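Local coordinates for hypothetical protein TTMA177 (Thermus thermophilus phage TMA, PDB 2ZDJ) that is of unknown function but adopts a compact cystatin-like alpha and beta fold in which one helix packs on an antiparallel sheet, at residues 8-13 with 50-55; 21-26 with 37-42. All coordinates share one frame; numbering follows the deposited sequence.

Contact 1 of 2, residues 8-13 with 50-55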
ATOM      1  N   LYS A   8       7.271   8.973   3.595  1.00 26.68           N
ATOM      2  CA  LYS A   8       7.534   9.663   4.854  1.00 30.81           C
ATOM      3  C   LYS A   8       6.249  10.180   5.493  1.00 32.06           C
ATOM      4  O   LYS A   8       6.185  10.357   6.707  1.00 33.08           O
ATOM      5  CB  LYS A   8       8.505  10.833   4.648  1.00 23.85           C
ATOM      6  CG  LYS A   8       7.872  12.086   4.065  1.00 35.00           C
ATOM      7  CD  LYS A   8       8.818  13.285   4.122  1.00 33.41           C
ATOM      8  CE  LYS A   8       8.132  14.553   3.620  1.00 43.09           C
ATOM      9  NZ  LYS A   8       9.004  15.762   3.685  1.00 49.83           N
ATOM     10  N   ASP A   9       5.216  10.413   4.690  1.00 32.99           N
ATOM     11  CA  ASP A   9       3.971  10.919   5.250  1.00 33.95           C
ATOM     12  C   ASP A   9       2.962   9.874   5.735  1.00 31.54           C
ATOM     13  O   ASP A   9       1.876  10.223   6.186  1.00 31.35           O
ATOM     14  CB  ASP A   9       3.319  11.898   4.272  1.00 35.79           C
ATOM     15  CG  ASP A   9       4.130  13.164   4.111  1.00 32.10           C
ATOM     16  OD1 ASP A   9       4.666  13.644   5.131  1.00 34.48           O
ATOM     17  OD2 ASP A   9       4.236  13.683   2.981  1.00 37.09           O
ATOM     18  N   PHE A  10       3.325   8.599   5.658  1.00 33.48           N
ATOM     19  CA  PHE A  10       2.459   7.529   6.144  1.00 33.15           C
ATOM     20  C   PHE A  10       2.713   7.341   7.640  1.00 35.55           C
ATOM     21  O   PHE A  10       3.758   6.828   8.035  1.00 35.64           O
ATOM     22  CB  PHE A  10       2.764   6.229   5.408  1.00 28.85           C
ATOM     23  CG  PHE A  10       2.134   6.146   4.057  1.00 30.52           C
ATOM     24  CD1 PHE A  10       0.771   5.911   3.930  1.00 23.65           C
ATOM     25  CD2 PHE A  10       2.891   6.334   2.908  1.00 31.92           C
ATOM     26  CE1 PHE A  10       0.175   5.862   2.679  1.00 22.76           C
ATOM     27  CE2 PHE A  10       2.299   6.286   1.654  1.00 30.34           C
ATOM     28  CZ  PHE A  10       0.941   6.049   1.540  1.00 25.85           C
ATOM     29  N   GLY A  11       1.755   7.755   8.466  1.00 33.01           N
ATOM     30  CA  GLY A  11       1.921   7.627   9.901  1.00 27.56           C
ATOM     31  C   GLY A  11       1.648   6.245  10.466  1.00 29.72           C
ATOM     32  O   GLY A  11       1.485   5.277   9.724  1.00 29.07           O
ATOM     33  N   ASP A  12       1.592   6.170  11.795  1.00 29.63           N
ATOM     34  CA  ASP A  12       1.343   4.935  12.533  1.00 32.08           C
ATOM     35  C   ASP A  12      -0.006   4.291  12.234  1.00 30.32           C
ATOM     36  O   ASP A  12      -0.229   3.143  12.599  1.00 25.91           O
ATOM     37  CB  ASP A  12       1.418   5.179  14.052  1.00 43.53           C
ATOM     38  CG  ASP A  12       2.817   5.536  14.532  1.00 51.78           C
ATOM     39  OD1 ASP A  12       3.314   6.632  14.189  1.00 60.63           O
ATOM     40  OD2 ASP A  12       3.419   4.720  15.264  1.00 60.23           O
ATOM     41  N   ASP A  13      -0.922   5.016  11.601  1.00 29.81           N
ATOM     42  CA  ASP A  13      -2.203   4.405  11.311  1.00 26.60           C
ATOM     43  C   ASP A  13      -2.103   3.493  10.092  1.00 26.86           C
ATOM     44  O   ASP A  13      -3.067   2.835   9.716  1.00 29.78           O
ATOM     45  CB  ASP A  13      -3.318   5.456  11.147  1.00 29.10           C
ATOM     46  CG  ASP A  13      -2.949   6.601  10.215  1.00 30.88           C
ATOM     47  OD1 ASP A  13      -3.887   7.195   9.642  1.00 25.60           O
ATOM     48  OD2 ASP A  13      -1.749   6.920  10.064  1.00 29.99           O
ATOM     49  N   GLU A  50      -7.708   1.354   3.340  1.00  8.58           N
ATOM     50  CA  GLU A  50      -6.880   1.961   2.314  1.00 14.14           C
ATOM     51  C   GLU A  50      -5.766   1.007   1.920  1.00 16.55           C
ATOM     52  O   GLU A  50      -5.295   0.201   2.732  1.00 18.22           O
ATOM     53  CB  GLU A  50      -6.259   3.281   2.812  1.00 14.12           C
ATOM     54  CG  GLU A  50      -7.213   4.468   2.878  1.00 19.94           C
ATOM     55  CD  GLU A  50      -6.563   5.733   3.461  1.00 27.47           C
ATOM     56  OE1 GLU A  50      -5.412   6.066   3.096  1.00 25.61           O
ATOM     57  OE2 GLU A  50      -7.214   6.403   4.279  1.00 26.12           O
ATOM     58  N   VAL A  51      -5.363   1.086   0.660  1.00 14.10           N
ATOM     59  CA  VAL A  51      -4.261   0.282   0.162  1.00 15.45           C
ATOM     60  C   VAL A  51      -3.456   1.152  -0.804  1.00 14.21           C
ATOM     61  O   VAL A  51      -3.987   1.696  -1.769  1.00 16.17           O
ATOM     62  CB  VAL A  51      -4.756  -1.003  -0.560  1.00 15.11           C
ATOM     63  CG1 VAL A  51      -3.578  -1.782  -1.106  1.00 13.35           C
ATOM     64  CG2 VAL A  51      -5.537  -1.878   0.416  1.00 17.42           C
ATOM     65  N   TRP A  52      -2.171   1.303  -0.519  1.00 18.68           N
ATOM     66  CA  TRP A  52      -1.296   2.100  -1.371  1.00 18.17           C
ATOM     67  C   TRP A  52      -0.092   1.270  -1.768  1.00 19.49           C
ATOM     68  O   TRP A  52       0.376   0.437  -0.997  1.00 22.44           O
ATOM     69  CB  TRP A  52      -0.758   3.312  -0.619  1.00 14.66           C
ATOM     70  CG  TRP A  52      -1.758   4.267  -0.117  1.00 12.85           C
ATOM     71  CD1 TRP A  52      -2.609   4.094   0.937  1.00 16.12           C
ATOM     72  CD2 TRP A  52      -1.946   5.610  -0.571  1.00 17.00           C
ATOM     73  NE1 TRP A  52      -3.310   5.253   1.174  1.00 13.49           N
ATOM     74  CE2 TRP A  52      -2.921   6.200   0.261  1.00 20.98           C
ATOM     75  CE3 TRP A  52      -1.376   6.377  -1.600  1.00 22.45           C
ATOM     76  CZ2 TRP A  52      -3.344   7.528   0.098  1.00 25.65           C
ATOM     77  CZ3 TRP A  52      -1.795   7.699  -1.764  1.00 23.58           C
ATOM     78  CH2 TRP A  52      -2.771   8.260  -0.916  1.00 25.94           C
ATOM     79  N   GLY A  53       0.442   1.515  -2.957  1.00 21.37           N
ATOM     80  CA  GLY A  53       1.618   0.767  -3.352  1.00 16.39           C
ATOM     81  C   GLY A  53       2.784   1.629  -3.782  1.00 14.65           C
ATOM     82  O   GLY A  53       2.618   2.792  -4.152  1.00 19.15           O
ATOM     83  N   ILE A  54       3.979   1.061  -3.678  1.00 20.45           N
ATOM     84  CA  ILE A  54       5.185   1.727  -4.124  1.00 23.16           C
ATOM     85  C   ILE A  54       5.837   0.677  -5.000  1.00 26.59           C
ATOM     86  O   ILE A  54       5.725  -0.525  -4.734  1.00 23.64           O
ATOM     87  CB  ILE A  54       6.145   2.164  -2.962  1.00 26.10           C
ATOM     88  CG1 ILE A  54       6.686   0.962  -2.189  1.00 25.47           C
ATOM     89  CG2 ILE A  54       5.427   3.127  -2.034  1.00 26.80           C
ATOM     90  CD1 ILE A  54       5.747   0.411  -1.180  1.00 37.40           C
ATOM     91  N   ASP A  55       6.495   1.118  -6.062  1.00 30.01           N
ATOM     92  CA  ASP A  55       7.123   0.187  -6.987  1.00 33.74           C
ATOM     93  C   ASP A  55       8.413  -0.445  -6.474  1.00 36.99           C
ATOM     94  O   ASP A  55       8.973  -1.340  -7.110  1.00 44.79           O
ATOM     95  CB  ASP A  55       7.327   0.892  -8.327  1.00 34.75           C
ATOM     96  CG  ASP A  55       5.999   1.214  -9.005  1.00 40.16           C
ATOM     97  OD1 ASP A  55       5.901   2.238  -9.718  1.00 46.43           O
ATOM     98  OD2 ASP A  55       5.045   0.425  -8.826  1.00 37.20           O
TER

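Contact 2 of 2, residues 21-26 with 37-42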
ATOM      1  N   GLN A  21       3.569 -12.875  -1.225  1.00 33.89           N
ATOM      2  CA  GLN A  21       2.303 -13.581  -1.271  1.00 32.47           C
ATOM      3  C   GLN A  21       1.134 -12.808  -0.688  1.00 30.12           C
ATOM      4  O   GLN A  21      -0.001 -12.963  -1.141  1.00 28.14           O
ATOM      5  CB  GLN A  21       2.437 -14.931  -0.571  1.00 34.31           C
ATOM      6  CG  GLN A  21       3.469 -15.835  -1.227  1.00 44.51           C
ATOM      7  CD  GLN A  21       3.148 -16.121  -2.682  1.00 50.91           C
ATOM      8  OE1 GLN A  21       2.214 -16.863  -2.986  1.00 49.66           O
ATOM      9  NE2 GLN A  21       3.918 -15.522  -3.591  1.00 50.05           N
ATOM     10  N   GLU A  22       1.394 -11.983   0.316  1.00 26.90           N
ATOM     11  CA  GLU A  22       0.314 -11.216   0.910  1.00 28.19           C
ATOM     12  C   GLU A  22      -0.026 -10.021   0.030  1.00 25.26           C
ATOM     13  O   GLU A  22      -1.165  -9.572  -0.009  1.00 26.51           O
ATOM     14  CB  GLU A  22       0.686 -10.738   2.312  1.00 33.10           C
ATOM     15  CG  GLU A  22      -0.487 -10.088   3.028  1.00 35.24           C
ATOM     16  CD  GLU A  22      -0.194  -9.768   4.473  1.00 34.21           C
ATOM     17  OE1 GLU A  22      -1.106  -9.257   5.148  1.00 30.98           O
ATOM     18  OE2 GLU A  22       0.939 -10.028   4.934  1.00 34.62           O
ATOM     19  N   VAL A  23       0.969  -9.512  -0.684  1.00 25.23           N
ATOM     20  CA  VAL A  23       0.751  -8.375  -1.560  1.00 23.21           C
ATOM     21  C   VAL A  23      -0.151  -8.872  -2.672  1.00 21.96           C
ATOM     22  O   VAL A  23      -1.171  -8.254  -2.996  1.00 18.14           O
ATOM     23  CB  VAL A  23       2.098  -7.857  -2.119  1.00 26.13           C
ATOM     24  CG1 VAL A  23       1.865  -6.842  -3.239  1.00 26.82           C
ATOM     25  CG2 VAL A  23       2.904  -7.217  -0.978  1.00 19.26           C
ATOM     26  N   LYS A  24       0.205 -10.027  -3.218  1.00 24.51           N
ATOM     27  CA  LYS A  24      -0.566 -10.638  -4.291  1.00 25.11           C
ATOM     28  C   LYS A  24      -2.013 -10.893  -3.859  1.00 24.44           C
ATOM     29  O   LYS A  24      -2.949 -10.613  -4.606  1.00 21.62           O
ATOM     30  CB  LYS A  24       0.095 -11.952  -4.718  1.00 28.49           C
ATOM     31  CG  LYS A  24      -0.558 -12.605  -5.930  1.00 42.80           C
ATOM     32  CD  LYS A  24       0.253 -13.798  -6.440  1.00 48.51           C
ATOM     33  CE  LYS A  24      -0.346 -14.359  -7.724  1.00 49.49           C
ATOM     34  NZ  LYS A  24       0.416 -15.530  -8.224  1.00 52.88           N
ATOM     35  N   ALA A  25      -2.194 -11.433  -2.657  1.00 23.23           N
ATOM     36  CA  ALA A  25      -3.537 -11.713  -2.149  1.00 23.34           C
ATOM     37  C   ALA A  25      -4.335 -10.421  -2.065  1.00 15.84           C
ATOM     38  O   ALA A  25      -5.455 -10.353  -2.548  1.00 17.82           O
ATOM     39  CB  ALA A  25      -3.466 -12.372  -0.760  1.00 12.07           C
ATOM     40  N   ILE A  26      -3.746  -9.399  -1.454  1.00 17.94           N
ATOM     41  CA  ILE A  26      -4.423  -8.110  -1.306  1.00 21.46           C
ATOM     42  C   ILE A  26      -4.838  -7.546  -2.666  1.00 16.64           C
ATOM     43  O   ILE A  26      -5.988  -7.176  -2.855  1.00 13.58           O
ATOM     44  CB  ILE A  26      -3.518  -7.052  -0.615  1.00 21.95           C
ATOM     45  CG1 ILE A  26      -2.952  -7.590   0.703  1.00 22.04           C
ATOM     46  CG2 ILE A  26      -4.305  -5.773  -0.379  1.00  9.34           C
ATOM     47  CD1 ILE A  26      -3.973  -7.950   1.699  1.00 35.79           C
ATOM     48  N   HIS A  37       5.555  -3.613  -5.302  1.00 21.06           N
ATOM     49  CA  HIS A  37       6.353  -4.619  -4.611  1.00 26.76           C
ATOM     50  C   HIS A  37       6.260  -4.481  -3.097  1.00 25.35           C
ATOM     51  O   HIS A  37       6.913  -5.202  -2.356  1.00 32.60           O
ATOM     52  CB  HIS A  37       7.818  -4.540  -5.054  1.00 40.46           C
ATOM     53  CG  HIS A  37       8.039  -4.937  -6.480  1.00 44.25           C
ATOM     54  ND1 HIS A  37       7.548  -6.113  -7.008  1.00 52.51           N
ATOM     55  CD2 HIS A  37       8.709  -4.325  -7.486  1.00 47.01           C
ATOM     56  CE1 HIS A  37       7.906  -6.207  -8.276  1.00 50.10           C
ATOM     57  NE2 HIS A  37       8.611  -5.135  -8.591  1.00 44.91           N
ATOM     58  N   ALA A  38       5.435  -3.548  -2.644  1.00 25.19           N
ATOM     59  CA  ALA A  38       5.224  -3.325  -1.224  1.00 28.20           C
ATOM     60  C   ALA A  38       3.979  -2.470  -1.106  1.00 28.06           C
ATOM     61  O   ALA A  38       3.695  -1.634  -1.974  1.00 26.41           O
ATOM     62  CB  ALA A  38       6.409  -2.614  -0.605  1.00 26.29           C
ATOM     63  N   LEU A  39       3.234  -2.690  -0.037  1.00 24.81           N
ATOM     64  CA  LEU A  39       2.007  -1.949   0.183  1.00 17.66           C
ATOM     65  C   LEU A  39       2.002  -1.280   1.539  1.00 21.17           C
ATOM     66  O   LEU A  39       2.721  -1.683   2.450  1.00 18.85           O
ATOM     67  CB  LEU A  39       0.813  -2.896   0.105  1.00 21.81           C
ATOM     68  CG  LEU A  39       0.618  -3.700  -1.184  1.00 22.43           C
ATOM     69  CD1 LEU A  39      -0.488  -4.711  -0.988  1.00 18.88           C
ATOM     70  CD2 LEU A  39       0.280  -2.752  -2.338  1.00 18.75           C
ATOM     71  N   PHE A  40       1.208  -0.224   1.641  1.00 18.98           N
ATOM     72  CA  PHE A  40       1.004   0.489   2.884  1.00 19.69           C
ATOM     73  C   PHE A  40      -0.503   0.351   2.989  1.00 20.90           C
ATOM     74  O   PHE A  40      -1.248   0.782   2.095  1.00 16.92           O
ATOM     75  CB  PHE A  40       1.421   1.954   2.758  1.00 22.78           C
ATOM     76  CG  PHE A  40       2.890   2.190   2.992  1.00 22.69           C
ATOM     77  CD1 PHE A  40       3.397   2.255   4.284  1.00 19.92           C
ATOM     78  CD2 PHE A  40       3.763   2.356   1.922  1.00 31.02           C
ATOM     79  CE1 PHE A  40       4.757   2.485   4.511  1.00 25.20           C
ATOM     80  CE2 PHE A  40       5.131   2.586   2.136  1.00 29.69           C
ATOM     81  CZ  PHE A  40       5.625   2.652   3.432  1.00 28.49           C
ATOM     82  N   VAL A  41      -0.960  -0.288   4.052  1.00 15.70           N
ATOM     83  CA  VAL A  41      -2.387  -0.493   4.203  1.00 17.77           C
ATOM     84  C   VAL A  41      -2.928   0.092   5.493  1.00 20.73           C
ATOM     85  O   VAL A  41      -2.265   0.068   6.530  1.00 19.55           O
ATOM     86  CB  VAL A  41      -2.732  -2.000   4.208  1.00 18.58           C
ATOM     87  CG1 VAL A  41      -2.332  -2.655   2.896  1.00 13.86           C
ATOM     88  CG2 VAL A  41      -2.011  -2.674   5.355  1.00 20.24           C
ATOM     89  N   LYS A  42      -4.132   0.641   5.424  1.00 17.14           N
ATOM     90  CA  LYS A  42      -4.766   1.142   6.625  1.00 16.83           C
ATOM     91  C   LYS A  42      -5.917   0.180   6.829  1.00 15.29           C
ATOM     92  O   LYS A  42      -6.769   0.007   5.955  1.00 15.50           O
ATOM     93  CB  LYS A  42      -5.289   2.563   6.460  1.00 18.39           C
ATOM     94  CG  LYS A  42      -6.295   2.954   7.548  1.00 29.54           C
ATOM     95  CD  LYS A  42      -6.182   4.412   7.970  1.00 27.64           C
ATOM     96  CE  LYS A  42      -6.302   5.368   6.804  1.00 31.05           C
ATOM     97  NZ  LYS A  42      -6.168   6.781   7.242  1.00 20.55           N
TER

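Contact 1 of 2, residues 8-13 with 50-55
Glu50 OE1 is gripped by two groups: the indole N-H of Trp52, whose ring carries the contact with Phe10, and the hydroxyl of Tyr14. Trp52 NE1 lies 3.0 Å from Glu50 OE1, with an N-H...O angle of 166°. The oxygen offers its anti lone pair and sits in the indole plane, a geometry that should help fix the rotation of the indole. The second carboxylate oxygen, Glu50 OE2, makes a salt bridge with Lys42 NZ on the neighbouring strand.

The indole held in this way offers one face to Phe10. Their contact is a T-shaped stack: the phenyl ring points its CE1-CZ edge down at the five-membered ring, the two planes stand at 78°, and the centroids are 4.8 Å apart. Phe10 CZ stands over the CG-CD2 bond of the indole, toward the rim rather than over the ring centre, 3.6 Å from Trp52 CD2, while Phe10 CE1 is 3.7 Å from Trp52 CD1. CG of Phe10 lies anti to the carbonyl carbon (chi1 -80°), which carries the ring from the loop toward the sheet although its backbone stays far off, with 10.0 Å between Phe10 CA and Trp52 CA. The same phenyl ring stacks on Phe40 and meets Tyr14 edge-to-face, making Phe10 the centre of an aromatic cluster. Lys5, from strand 4-6, touches both Phe10 and Trp52.

The arrangement is that of a loop, just past a 3-10 turn, that lays one aromatic side chain on a face of an antiparallel sheet, here the sheet of a cystatin-like alpha and beta fold.

Contact 2 of 2, residues 21-26 with 37-42
Val23 and Ile26, one helical turn apart, receive Leu39 from the sheet in the helix-on-sheet packing of a cystatin-like alpha and beta fold. The contact is wholly apolar and buried. The backbones come nearest at Val23 and Ala38, whose CA atoms are 6.8 Å apart, but Leu39 does the work.

Leu39 turns its CB toward the helix, and its CG lies anti to the carbonyl carbon (chi1 -58°). The next torsion extends the chain (chi2 172°), carrying methyl CD1 outward from the strand to where both helix residues can reach it. Val23 has CG1 anti to the backbone N (chi1 169°); this methyl lies against the branch of Leu39, with Val23 CG1 4.0 Å from Leu39 CG. Ile26 runs past Leu39 in the opposite direction and is met at its branch point, and its CG2 adds a contact of 4.0 Å to Leu39 CD1.

Val41, two residues on, also directs its CB at the helix, but its nearest approach is 4.9 Å, from Val41 CG1 to Ile26 CG2. Other strands extend the apolar layer: Ile17 touches Val23 and Val41, and Tyr48 touches Ile26. Phe40, between Leu39 and Val41, belongs to the other face of the sheet. At the heart of the interface one methyl serves two neighbours: Leu39 CD1 is 3.9 Å from Val23 CG1 and 3.8 Å from Ile26 CB.

Overall arrangement
From the N terminus, strand 4-6 leads into the loop of residues 8-13, which opens contact 1. The chain then forms edge strand 15-17 and helix 20-30, where contact 2 begins, and contact 2 closes a short loop when strand 38-44 packs against the helix. Strand 47-54 follows and closes contact 1, so contact 2 is nested inside the larger loop. The two contacts, with centres about 11 Å apart, lie on opposite sides of the chain's centre: the loop covers one face of the sheet, the helix the other. Their adjacent antiparallel strands join them, Trp52 N lying 2.8 Å from Phe40 O in a probable hydrogen bond.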